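Local coordinates for protein branched-chain-amino-acid aminotransferase (Pseudomonas sp. UW4, PDB 6JIF) that catalyses the reversible, pyridoxal-5'-phosphate-dependent transfer of the amino group between branched-chain amino acids and 2-oxoglutarate, at residues Ile26-Leu31 with Tyr138-Ala143; Gly54-Asp59 with Lys125-Ala130; Asn60-Ser65 with Arg147-Gly152; Cys77-Lys82 with Glu118-Ala123; Ser106-Arg109 with Pro113-Asp116. All blocks are in the same frame, centred on the assembly; numbering follows the deposited sequence.

Contact 1: Ile26-Leu31 with Tyr138-Ala143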
# COMPACT_ATOMS: atom_id res chain seq x y z
N ILE B 26 23.45 27.36 -1.18
CA ILE B 26 23.12 26.14 -0.45
C ILE B 26 24.10 25.88 0.70
O ILE B 26 25.29 25.70 0.46
CB ILE B 26 23.08 24.90 -1.40
CG1 ILE B 26 22.06 25.12 -2.54
CG2 ILE B 26 22.75 23.64 -0.60
CD1 ILE B 26 21.95 23.95 -3.56
N ASN B 27 23.60 25.85 1.95
CA ASN B 27 24.42 25.59 3.15
C ASN B 27 24.56 24.08 3.29
O ASN B 27 23.68 23.41 3.84
CB ASN B 27 23.78 26.20 4.39
CG ASN B 27 24.67 26.08 5.64
OD1 ASN B 27 25.47 25.15 5.79
ND2 ASN B 27 24.53 27.04 6.55
N TRP B 28 25.69 23.53 2.84
CA TRP B 28 25.80 22.08 2.73
C TRP B 28 25.72 21.39 4.08
O TRP B 28 25.18 20.28 4.18
CB TRP B 28 27.10 21.73 2.04
CG TRP B 28 27.25 22.37 0.70
CD1 TRP B 28 28.15 23.32 0.35
CD2 TRP B 28 26.49 22.08 -0.48
NE1 TRP B 28 27.99 23.66 -0.97
CE2 TRP B 28 26.98 22.90 -1.50
CE3 TRP B 28 25.43 21.21 -0.76
CZ2 TRP B 28 26.46 22.88 -2.80
CZ3 TRP B 28 24.92 21.18 -2.07
CH2 TRP B 28 25.44 22.02 -3.06
N ASP B 29 26.22 22.04 5.13
CA ASP B 29 26.25 21.39 6.43
C ASP B 29 24.86 21.32 7.07
O ASP B 29 24.56 20.37 7.80
CB ASP B 29 27.25 22.07 7.36
CG ASP B 29 28.01 21.05 8.23
OD1 ASP B 29 28.75 21.49 9.15
OD2 ASP B 29 27.87 19.81 8.00
N LYS B 30 24.00 22.28 6.80
CA LYS B 30 22.71 22.22 7.46
C LYS B 30 21.70 21.40 6.69
O LYS B 30 20.54 21.32 7.13
CB LYS B 30 22.15 23.63 7.69
CG LYS B 30 22.71 24.38 8.88
CD LYS B 30 21.62 24.83 9.87
CE LYS B 30 20.37 25.35 9.16
NZ LYS B 30 19.31 25.79 10.14
N LEU B 31 22.14 20.66 5.67
CA LEU B 31 21.26 19.81 4.88
C LEU B 31 20.79 18.63 5.72
O LEU B 31 21.57 18.05 6.49
CB LEU B 31 21.97 19.28 3.62
CG LEU B 31 21.88 20.21 2.42
CD1 LEU B 31 22.74 19.77 1.25
CD2 LEU B 31 20.40 20.30 2.05
N TYR B 138 33.05 17.32 -1.45
CA TYR B 138 33.72 16.37 -0.58
C TYR B 138 34.06 17.04 0.76
O TYR B 138 34.50 18.19 0.81
CB TYR B 138 35.03 15.86 -1.22
CG TYR B 138 35.81 14.97 -0.27
CD1 TYR B 138 35.45 13.63 -0.09
CD2 TYR B 138 36.90 15.46 0.44
CE1 TYR B 138 36.12 12.82 0.78
CE2 TYR B 138 37.59 14.66 1.31
CZ TYR B 138 37.21 13.34 1.48
OH TYR B 138 37.89 12.53 2.35
N GLY B 139 33.87 16.29 1.84
CA GLY B 139 34.17 16.77 3.17
C GLY B 139 32.99 17.37 3.88
O GLY B 139 33.08 17.68 5.07
N THR B 140 31.87 17.53 3.21
CA THR B 140 30.70 18.05 3.90
C THR B 140 29.86 16.92 4.50
O THR B 140 28.95 17.21 5.29
CB THR B 140 29.85 18.88 2.91
OG1 THR B 140 29.35 18.01 1.88
CG2 THR B 140 30.66 20.00 2.28
N GLY B 141 30.14 15.66 4.15
CA GLY B 141 29.28 14.56 4.54
C GLY B 141 28.00 14.47 3.74
O GLY B 141 27.14 13.64 4.07
N GLY B 142 27.84 15.32 2.75
CA GLY B 142 26.62 15.38 1.97
C GLY B 142 26.63 14.42 0.80
O GLY B 142 27.60 13.74 0.53
N ALA B 143 25.50 14.32 0.13
CA ALA B 143 25.38 13.43 -1.03
C ALA B 143 24.24 13.92 -1.89
O ALA B 143 23.42 14.73 -1.47
CB ALA B 143 25.13 11.98 -0.60
O HOH W 1 26.20 17.28 4.77

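Contact 2: Gly54-Asp59 with Lys125-Ala130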
# COMPACT_ATOMS: atom_id res chain seq x y z
N GLY B 54 12.58 8.02 -22.87
CA GLY B 54 12.83 8.82 -21.70
C GLY B 54 13.33 10.21 -22.07
O GLY B 54 13.91 10.44 -23.12
N THR B 55 13.12 11.14 -21.14
CA THR B 55 13.52 12.52 -21.34
C THR B 55 13.90 13.11 -19.98
O THR B 55 13.56 12.56 -18.93
CB THR B 55 12.36 13.30 -21.97
OG1 THR B 55 12.82 14.56 -22.46
CG2 THR B 55 11.24 13.53 -20.93
N LEU B 56 14.62 14.23 -20.01
CA LEU B 56 14.83 15.01 -18.80
C LEU B 56 13.94 16.23 -18.85
O LEU B 56 13.96 16.98 -19.84
CB LEU B 56 16.29 15.41 -18.62
CG LEU B 56 17.33 14.30 -18.42
CD1 LEU B 56 18.72 14.88 -18.56
CD2 LEU B 56 17.13 13.58 -17.08
N THR B 57 13.17 16.46 -17.79
CA THR B 57 12.20 17.55 -17.77
C THR B 57 12.40 18.39 -16.52
O THR B 57 12.93 17.91 -15.52
CB THR B 57 10.76 17.03 -17.81
OG1 THR B 57 9.84 18.14 -17.77
CG2 THR B 57 10.46 16.09 -16.66
N GLU B 58 12.01 19.66 -16.60
CA GLU B 58 12.07 20.55 -15.44
C GLU B 58 10.81 20.52 -14.58
O GLU B 58 10.81 21.11 -13.51
CB GLU B 58 12.30 21.99 -15.88
CG GLU B 58 13.54 22.15 -16.67
CD GLU B 58 13.78 23.60 -17.02
OE1 GLU B 58 13.70 24.46 -16.11
OE2 GLU B 58 14.02 23.87 -18.22
N ASP B 59 9.76 19.84 -15.02
CA ASP B 59 8.48 19.87 -14.35
C ASP B 59 8.47 18.86 -13.21
O ASP B 59 8.54 17.66 -13.47
CB ASP B 59 7.35 19.55 -15.35
CG ASP B 59 5.94 19.82 -14.80
OD1 ASP B 59 5.79 20.33 -13.68
OD2 ASP B 59 4.95 19.52 -15.52
N LYS B 125 22.46 7.92 -14.07
CA LYS B 125 23.64 8.71 -14.42
C LYS B 125 23.27 10.01 -15.10
O LYS B 125 23.83 11.06 -14.80
CB LYS B 125 24.60 7.90 -15.30
CG LYS B 125 25.26 6.73 -14.59
CD LYS B 125 26.14 5.95 -15.51
CE LYS B 125 27.47 6.64 -15.73
NZ LYS B 125 28.13 5.85 -16.77
N ALA B 126 22.27 9.98 -15.99
CA ALA B 126 21.85 11.21 -16.65
C ALA B 126 21.27 12.20 -15.65
O ALA B 126 21.52 13.40 -15.76
CB ALA B 126 20.81 10.88 -17.74
N VAL B 127 20.51 11.72 -14.66
CA VAL B 127 19.99 12.63 -13.63
C VAL B 127 21.13 13.25 -12.81
O VAL B 127 21.14 14.47 -12.53
CB VAL B 127 18.99 11.88 -12.74
CG1 VAL B 127 18.62 12.72 -11.50
CG2 VAL B 127 17.74 11.58 -13.54
N VAL B 128 22.12 12.43 -12.42
CA VAL B 128 23.27 13.01 -11.72
C VAL B 128 23.96 14.06 -12.61
O VAL B 128 24.25 15.20 -12.18
CB VAL B 128 24.24 11.89 -11.26
CG1 VAL B 128 25.42 12.47 -10.48
CG2 VAL B 128 23.53 10.95 -10.31
N ARG B 129 24.21 13.72 -13.89
CA ARG B 129 24.91 14.68 -14.74
C ARG B 129 24.16 15.99 -14.86
O ARG B 129 24.77 17.07 -14.95
CB ARG B 129 25.16 14.09 -16.14
CG ARG B 129 26.21 13.04 -16.18
CD ARG B 129 26.61 12.78 -17.64
NE ARG B 129 25.46 12.44 -18.50
CZ ARG B 129 25.00 11.21 -18.66
NH1 ARG B 129 25.57 10.21 -18.00
NH2 ARG B 129 23.94 10.98 -19.45
N ALA B 130 22.85 15.93 -14.92
CA ALA B 130 22.02 17.12 -15.13
C ALA B 130 21.89 17.97 -13.90
O ALA B 130 21.38 19.11 -13.98
CB ALA B 130 20.61 16.70 -15.57

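Contact 3: Asn60-Ser65 with Arg147-Gly152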
# COMPACT_ATOMS: atom_id res chain seq x y z
N ASN B 60 8.34 19.34 -11.96
CA ASN B 60 8.24 18.42 -10.84
C ASN B 60 6.79 18.12 -10.44
O ASN B 60 6.56 17.57 -9.35
CB ASN B 60 9.04 18.97 -9.64
CG ASN B 60 8.32 20.09 -8.91
OD1 ASN B 60 7.48 20.82 -9.47
ND2 ASN B 60 8.67 20.26 -7.63
N VAL B 61 5.82 18.45 -11.31
CA VAL B 61 4.41 18.09 -11.12
C VAL B 61 4.09 16.98 -12.11
O VAL B 61 4.45 17.09 -13.29
CB VAL B 61 3.49 19.29 -11.35
CG1 VAL B 61 2.04 18.90 -11.00
CG2 VAL B 61 4.00 20.47 -10.54
N LEU B 62 3.53 15.87 -11.61
CA LEU B 62 3.08 14.75 -12.44
C LEU B 62 1.62 15.01 -12.80
O LEU B 62 0.84 15.54 -11.99
CB LEU B 62 3.23 13.40 -11.72
CG LEU B 62 4.64 12.87 -11.41
CD1 LEU B 62 4.64 11.65 -10.48
CD2 LEU B 62 5.30 12.52 -12.68
N HIS B 63 1.24 14.65 -14.01
CA HIS B 63 -0.10 14.93 -14.50
C HIS B 63 -0.73 13.59 -14.88
O HIS B 63 -0.46 13.07 -15.97
CB HIS B 63 -0.02 15.89 -15.66
CG HIS B 63 0.81 17.10 -15.37
ND1 HIS B 63 0.30 18.20 -14.73
CD2 HIS B 63 2.11 17.38 -15.64
CE1 HIS B 63 1.25 19.12 -14.61
NE2 HIS B 63 2.35 18.64 -15.16
N ILE B 64 -1.50 13.01 -13.99
CA ILE B 64 -1.89 11.61 -14.14
C ILE B 64 -3.38 11.47 -13.93
O ILE B 64 -4.02 12.31 -13.29
CB ILE B 64 -1.10 10.69 -13.18
CG1 ILE B 64 -1.42 11.03 -11.72
CG2 ILE B 64 0.42 10.89 -13.47
CD1 ILE B 64 -0.81 10.06 -10.67
N SER B 65 -3.95 10.45 -14.55
CA SER B 65 -5.39 10.26 -14.47
C SER B 65 -5.89 10.18 -13.05
O SER B 65 -5.20 9.67 -12.16
CB SER B 65 -5.81 8.98 -15.19
OG SER B 65 -7.21 8.76 -15.01
N ARG B 147 15.82 9.29 -6.21
CA ARG B 147 14.56 8.60 -5.97
C ARG B 147 13.94 8.15 -7.30
O ARG B 147 13.16 8.91 -7.93
CB ARG B 147 13.60 9.52 -5.18
CG ARG B 147 12.16 8.99 -5.02
CD ARG B 147 12.12 7.62 -4.37
NE ARG B 147 12.70 7.66 -3.01
CZ ARG B 147 12.01 7.85 -1.87
NH1 ARG B 147 10.71 8.04 -1.87
NH2 ARG B 147 12.65 7.86 -0.70
N PRO B 148 14.30 6.97 -7.80
CA PRO B 148 13.53 6.37 -8.91
C PRO B 148 12.25 5.77 -8.38
O PRO B 148 12.18 5.32 -7.24
CB PRO B 148 14.43 5.26 -9.47
CG PRO B 148 15.83 5.48 -8.80
CD PRO B 148 15.52 6.20 -7.49
N PHE B 149 11.23 5.73 -9.26
CA PHE B 149 9.96 5.12 -8.89
C PHE B 149 9.19 4.78 -10.16
O PHE B 149 9.37 5.40 -11.20
CB PHE B 149 9.12 6.02 -7.96
CG PHE B 149 8.78 7.40 -8.52
CD1 PHE B 149 9.74 8.42 -8.58
CD2 PHE B 149 7.48 7.71 -8.90
CE1 PHE B 149 9.39 9.68 -9.05
CE2 PHE B 149 7.11 8.98 -9.40
CZ PHE B 149 8.08 9.97 -9.45
N VAL B 150 8.36 3.76 -10.04
CA VAL B 150 7.49 3.33 -11.13
C VAL B 150 6.06 3.33 -10.57
O VAL B 150 5.83 2.87 -9.45
CB VAL B 150 7.87 1.94 -11.65
CG1 VAL B 150 6.90 1.52 -12.78
CG2 VAL B 150 9.31 1.95 -12.17
N ILE B 151 5.11 3.89 -11.35
CA ILE B 151 3.74 4.03 -10.87
C ILE B 151 2.75 3.70 -11.99
O ILE B 151 2.99 4.05 -13.15
CB ILE B 151 3.49 5.46 -10.33
CG1 ILE B 151 3.80 6.52 -11.36
CG2 ILE B 151 4.16 5.69 -8.97
CD1 ILE B 151 3.11 7.83 -10.98
N GLY B 152 1.61 3.08 -11.63
CA GLY B 152 0.54 2.78 -12.60
C GLY B 152 -0.32 4.00 -12.83
O GLY B 152 -0.80 4.63 -11.89

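Contact 4: Cys77-Lys82 with Glu118-Ala123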
# COMPACT_ATOMS: atom_id res chain seq x y z
N CYS B 77 6.11 1.60 -6.69
CA CYS B 77 7.33 1.13 -6.04
C CYS B 77 8.41 2.19 -6.19
O CYS B 77 8.34 3.05 -7.09
CB CYS B 77 7.82 -0.22 -6.57
SG CYS B 77 8.53 -0.18 -8.24
N PHE B 78 9.40 2.14 -5.29
CA PHE B 78 10.47 3.12 -5.43
C PHE B 78 11.83 2.56 -5.00
O PHE B 78 11.94 1.48 -4.41
CB PHE B 78 10.13 4.42 -4.67
CG PHE B 78 10.24 4.33 -3.16
CD1 PHE B 78 11.45 4.54 -2.48
CD2 PHE B 78 9.13 4.03 -2.41
CE1 PHE B 78 11.49 4.49 -1.09
CE2 PHE B 78 9.18 3.99 -0.99
CZ PHE B 78 10.33 4.17 -0.36
N GLU B 79 12.87 3.32 -5.32
CA GLU B 79 14.24 2.99 -4.94
C GLU B 79 14.89 4.23 -4.30
O GLU B 79 14.37 5.34 -4.35
CB GLU B 79 15.08 2.52 -6.14
CG GLU B 79 14.90 0.99 -6.47
CD GLU B 79 15.30 0.12 -5.29
OE1 GLU B 79 16.20 0.56 -4.51
OE2 GLU B 79 14.66 -0.94 -5.08
N GLY B 80 16.08 4.02 -3.76
CA GLY B 80 16.83 5.13 -3.16
C GLY B 80 18.31 4.83 -3.27
O GLY B 80 18.75 3.74 -2.88
N MET B 81 19.09 5.77 -3.81
CA MET B 81 20.55 5.57 -3.91
C MET B 81 21.25 6.92 -3.81
O MET B 81 20.62 7.97 -3.98
CB MET B 81 20.95 4.88 -5.22
CG MET B 81 20.77 5.85 -6.38
SD MET B 81 20.74 5.05 -7.95
CE MET B 81 19.19 4.22 -7.66
N LYS B 82 22.55 6.92 -3.55
CA LYS B 82 23.28 8.18 -3.44
C LYS B 82 24.46 8.29 -4.40
O LYS B 82 25.12 7.28 -4.74
CB LYS B 82 23.80 8.40 -2.00
CG LYS B 82 22.73 8.87 -1.04
CD LYS B 82 23.28 8.95 0.39
CE LYS B 82 22.14 9.03 1.41
NZ LYS B 82 22.72 9.08 2.79
N GLU B 118 20.55 -1.84 -17.58
CA GLU B 118 21.38 -0.81 -18.23
C GLU B 118 20.57 0.46 -18.46
O GLU B 118 21.07 1.55 -18.21
CB GLU B 118 22.01 -1.33 -19.53
CG GLU B 118 23.16 -2.34 -19.26
CD GLU B 118 24.18 -1.84 -18.18
OE1 GLU B 118 24.84 -0.78 -18.38
OE2 GLU B 118 24.32 -2.50 -17.11
N GLN B 119 19.28 0.33 -18.83
CA GLN B 119 18.38 1.48 -18.90
C GLN B 119 18.30 2.21 -17.56
O GLN B 119 18.40 3.46 -17.48
CB GLN B 119 17.00 1.00 -19.37
CG GLN B 119 15.83 2.01 -19.45
CD GLN B 119 14.45 1.37 -19.89
OE1 GLN B 119 14.33 0.13 -20.09
NE2 GLN B 119 13.42 2.22 -20.05
N PHE B 120 18.12 1.44 -16.48
CA PHE B 120 17.99 2.02 -15.15
C PHE B 120 19.24 2.81 -14.79
O PHE B 120 19.14 3.98 -14.39
CB PHE B 120 17.72 0.89 -14.14
CG PHE B 120 17.50 1.35 -12.71
CD1 PHE B 120 18.61 1.59 -11.86
CD2 PHE B 120 16.24 1.55 -12.20
CE1 PHE B 120 18.43 1.99 -10.54
CE2 PHE B 120 16.04 1.96 -10.90
CZ PHE B 120 17.12 2.17 -10.06
N ILE B 121 20.42 2.20 -14.93
CA ILE B 121 21.65 2.85 -14.48
C ILE B 121 21.94 4.08 -15.32
O ILE B 121 22.31 5.13 -14.78
CB ILE B 121 22.82 1.86 -14.47
CG1 ILE B 121 22.53 0.70 -13.50
CG2 ILE B 121 24.15 2.60 -14.20
CD1 ILE B 121 23.67 -0.32 -13.43
N GLU B 122 21.73 3.99 -16.65
CA GLU B 122 21.93 5.14 -17.53
C GLU B 122 21.00 6.29 -17.17
O GLU B 122 21.41 7.46 -17.22
CB GLU B 122 21.73 4.75 -19.01
CG GLU B 122 22.88 3.93 -19.57
CD GLU B 122 24.27 4.52 -19.33
OE1 GLU B 122 24.48 5.75 -19.45
OE2 GLU B 122 25.18 3.72 -19.03
N ALA B 123 19.75 6.00 -16.82
CA ALA B 123 18.85 7.07 -16.41
C ALA B 123 19.35 7.74 -15.14
O ALA B 123 19.30 8.97 -15.00
CB ALA B 123 17.44 6.54 -16.17

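Contact 5: Ser106-Arg109 with Pro113-Asp116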
# COMPACT_ATOMS: atom_id res chain seq x y z
N SER B 106 10.37 -5.61 -7.29
CA SER B 106 9.15 -4.94 -6.77
C SER B 106 8.11 -4.75 -7.89
O SER B 106 6.89 -4.96 -7.72
CB SER B 106 9.51 -3.57 -6.18
OG SER B 106 10.55 -3.71 -5.19
N CYS B 107 8.59 -4.36 -9.08
CA CYS B 107 7.72 -4.26 -10.24
C CYS B 107 7.04 -5.59 -10.50
O CYS B 107 5.83 -5.64 -10.70
CB CYS B 107 8.54 -3.84 -11.48
SG CYS B 107 8.89 -2.06 -11.52
N ALA B 108 7.81 -6.69 -10.47
CA ALA B 108 7.19 -7.97 -10.80
C ALA B 108 6.13 -8.33 -9.79
O ALA B 108 5.07 -8.85 -10.16
CB ALA B 108 8.22 -9.08 -10.87
N ARG B 109 6.39 -8.04 -8.52
CA ARG B 109 5.43 -8.40 -7.49
C ARG B 109 4.11 -7.64 -7.66
O ARG B 109 3.05 -8.14 -7.25
CB ARG B 109 6.06 -8.13 -6.12
CG ARG B 109 5.21 -8.42 -4.89
CD ARG B 109 4.54 -9.80 -4.96
NE ARG B 109 4.23 -10.42 -3.66
CZ ARG B 109 3.03 -10.37 -3.10
NH1 ARG B 109 2.01 -9.71 -3.69
NH2 ARG B 109 2.85 -11.02 -1.95
N PRO B 113 5.69 -3.31 -15.49
CA PRO B 113 6.80 -3.61 -16.40
C PRO B 113 8.11 -3.27 -15.71
O PRO B 113 8.18 -2.32 -14.94
CB PRO B 113 6.55 -2.70 -17.60
CG PRO B 113 5.58 -1.68 -17.13
CD PRO B 113 4.77 -2.30 -16.05
N GLN B 114 9.13 -4.06 -16.02
CA GLN B 114 10.42 -3.87 -15.39
C GLN B 114 11.27 -2.94 -16.25
O GLN B 114 11.12 -2.87 -17.48
CB GLN B 114 11.10 -5.23 -15.20
CG GLN B 114 10.33 -6.15 -14.31
CD GLN B 114 10.93 -7.52 -14.23
OE1 GLN B 114 12.14 -7.71 -14.43
NE2 GLN B 114 10.08 -8.50 -13.99
N VAL B 115 12.15 -2.22 -15.58
CA VAL B 115 13.17 -1.39 -16.21
C VAL B 115 14.45 -2.21 -16.18
O VAL B 115 14.91 -2.57 -15.10
CB VAL B 115 13.34 -0.06 -15.48
CG1 VAL B 115 14.41 0.84 -16.18
CG2 VAL B 115 12.01 0.65 -15.41
N ASP B 116 14.99 -2.52 -17.37
CA ASP B 116 16.21 -3.33 -17.42
C ASP B 116 17.39 -2.55 -16.83
O ASP B 116 17.38 -1.32 -16.73
CB ASP B 116 16.51 -3.82 -18.84
CG ASP B 116 16.78 -2.70 -19.81
OD1 ASP B 116 17.95 -2.19 -19.88
OD2 ASP B 116 15.83 -2.34 -20.53

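Contact 1: Ile26-Leu31 with Tyr138-Ala143
Trp28 and Thr140 carry this surface contact, in which the loop ahead of strand 41-47 meets an ST turn that leads into strand 143-153. They meet through aliphatic carbons: the methyl CG2 of Thr140 lies 4.0 Å from Trp28 CB, and the same methyl comes to the indole obliquely. Next to them Asp29 swings its carboxylate round towards the turn, although OD2 stays 3.9 Å from Thr140 O and makes no bond there. The polar link is a water. It lies between the two backbones, placed to donate to Thr140 O at 2.8 Å and, more distantly, to Trp28 O at 3.2 Å.

One shell out, the turn sets the threonine. OG1 sits between the backbone N and the carbonyl carbon (chi1 64°), from where it accepts a hydrogen bond from Gly142 N at 3.2 Å and also bonds to Pro137 O; the same rotation sends CG2 out to the tryptophan. A valine here would keep a methyl against Trp28 but would probably leave Gly142 N and Pro137 O without their hydroxyl mate, letting the turn flex. On the other loop, Asn27 OD1 accepts from the backbone N atoms of Asp29 and Lys30, both bonds weak, at the bend that carries Trp28. The indole itself packs on Pro136 and Pro137, just ahead of the turn. On one of its faces, Ile26 O stands 3.6 Å above the ring plane, displaced towards the rim.

Contact 2: Gly54-Asp59 with Lys125-Ala130
No aromatic ring enters where Leu56 packs on Ala126, Val127 and Ala130; the flat group to note is the guanidinium of Arg129, which bends back along its own helix. One of its faces lies over that backbone, with Ala126 CA 3.5 Å and Lys125 O 3.7 Å above the plane, both offset towards the rim. Arg129 also touches a neighbour in the crystal, which may influence its placement. It takes no part in the meeting with the strand, which is left to small and branched apolar groups.

Leu56 is the whole of the strand's contribution. Its two methyls divide the work: CD1 touches Ala130 CB at 4.0 Å and comes to 4.2 Å from Ala126 O, while CD2 reaches Val127 CG2 at 4.1 Å. With CG anti to the carbonyl carbon (chi1 -64°) and CD1 anti to CA, the side chain is stretched out to the helix. Ala126 and Ala130, a turn apart, offer it a low surface. The helix axis passes 10.0 Å from that of strand 55-57, the two directions 37° apart. Tyr42 of the adjacent strand 41-47 touches both Leu56 and Val127 and continues the apolar layer, and Val127 goes on to Ile169 and Cys171.

At the end of the strand, Thr57 OG1 accepts from Asp59 N at 3.2 Å in a nearly straight bond (173°), an ST turn. A helix laid across an antiparallel sheet, here touching strand 50-57, one of the sheet's two outermost strands within the chain, is the alpha/beta layering of the small domain of class IV aminotransferases.

Contact 3: Asn60-Ser65 with Arg147-Gly152
Leu62, Ile151 and Phe149 make this buried contact, with Leu62 giving up the most surface. Its methyl CD1 does all the close touching. It comes to the edge of the Phe149 ring, in the ring plane, 3.8 Å from CE2 and 4.0 Å from CZ, and the same methyl also meets Ile151 CD1 at 4.1 Å. The leucine and the phenylalanine approach each other from opposite directions, so a branched end is set against the far rim of the ring.

Phe149 stands up from strand 143-153 with CG between its backbone N and carbonyl carbon (chi1 58°). Ile151, two residues on and hence on the same side of the strand, adopts a similar first torsion for CG1, so that CD1 comes up alongside. The ring rim is held further by Ile151 CG2 and Arg147 O, both in plane, which should limit its freedom to shift.

The second subunit covers the contact. His72 of that subunit meets the Phe149 ring with planes at about 50°, and its Leu71 packs on Leu62. Strand 61-65 itself pairs antiparallel with a strand of the neighbouring chain, and His63 bonds to His63 of that chain through ND1. The contact is therefore part of the dimer interface, a hydrophobic seam joining the core sheet of one subunit to a sheet shared by both, in keeping with the dimers of class IV aminotransferases.

Contact 4: Cys77-Lys82 with Glu118-Ala123
Glu79 and Phe120 have their CA atoms 10.9 Å apart, and Met81 and Ile121 theirs 11.0 Å apart, so strand and helix run at a distance that long side chains must span. Strand 76-85 loses its regularity at Glu79 and Gly80, although the Glu79 backbone still bonds to Pro148, while 118-123 is continuous helix.

Phe120 fills most of the span. It leaves the helix with CG anti to the backbone N (chi1 -177°), which takes the ring towards the strand. Met81 comes from the opposite direction and is bent at its last torsion (chi3 67°), which turns the methyl CE to the edge of the ring, near its plane: CE lies 3.7 Å from Phe120 CE1 and 3.8 Å from CZ. Glu79 contributes only aliphatic carbon, its CG approaching Phe120 CZ obliquely at 4.4 Å. Asn99 and Ala100 of helix 96-109, with Val115, pack round the same ring.

The carboxylate of Glu79 turns to polar partners instead. OE1 forms a salt bridge with Arg102, a residue of the pyridoxal-5'-phosphate pocket, and bonds to Asn99 ND2; the Glu79 side chain is about 5 Å from the cofactor. The chemistry is thus split along one side chain: its methylene lies near the apolar ring, and its charged end is directed to Arg102, consistent with a second-shell role for Glu79 in positioning that arginine.

Contact 5: Ser106-Arg109 with Pro113-Asp116
Cys107 and Gln114 face each other with their aliphatic stems, Cys107 CB lying 4.1 Å from Gln114 CG. Beyond CG the glutamine chain is extended and runs past the cysteine to the next residue of the helix, so that its amide NE2 ends 3.7 Å from the methyl CB of Ala108.

The sulfur takes the other direction. Cys107 SG is anti to its carbonyl carbon (chi1 -79°), which carries it to the backbone of Pro113, 3.5 Å from O; the same oxygen is 3.8 Å from Cys107 CB. Pro113 O is buried by this contact and has no clear hydrogen-bond partner in the model. Pro113, whose CB points away from the helix, packs on Phe165 of strand 164-174.

These segments form a helix-loop-helix: helix 96-109 ends, the chain folds back on its last turn, and Asp116 stands at the N-cap of helix 117-130, with OD1 accepting from Gln119 N. The returning loop is pinned by its carbonyls, Gln114 O to Trp51 NE1 and Val115 O to Gln104 NE2.

On other sides of helix 96-109, Ser106 OG bonds to the backbone N of Lys204, a residue of the cofactor pocket, and Arg109 packs on Met214 of the second subunit, while its NH1 makes a weak hydrogen bond to Ala211 O of that subunit.

Overall arrangement
Contacts 3 and 4 lie in the core and share the antiparallel sheet: their strands 143-153 and 76-85 are neighbours, joined by backbone bonds such as Pro148 O to Glu79 N. Contacts 2 and 4 use successive parts of helix 117-130, one over the outer strand, the other close to the cofactor. Contact 5 makes the turn into that helix and touches contact 4 where Cys77 meets Cys107. Contact 1, at the surface, runs into strand 143-153 of contact 3 and touches contact 4 where Ala143 packs on Lys82. Chemistry follows place: a water between backbones in contact 1, methyls against small groups in contact 2, a thiol and a glutamine stem in contact 5, and ring edges inside.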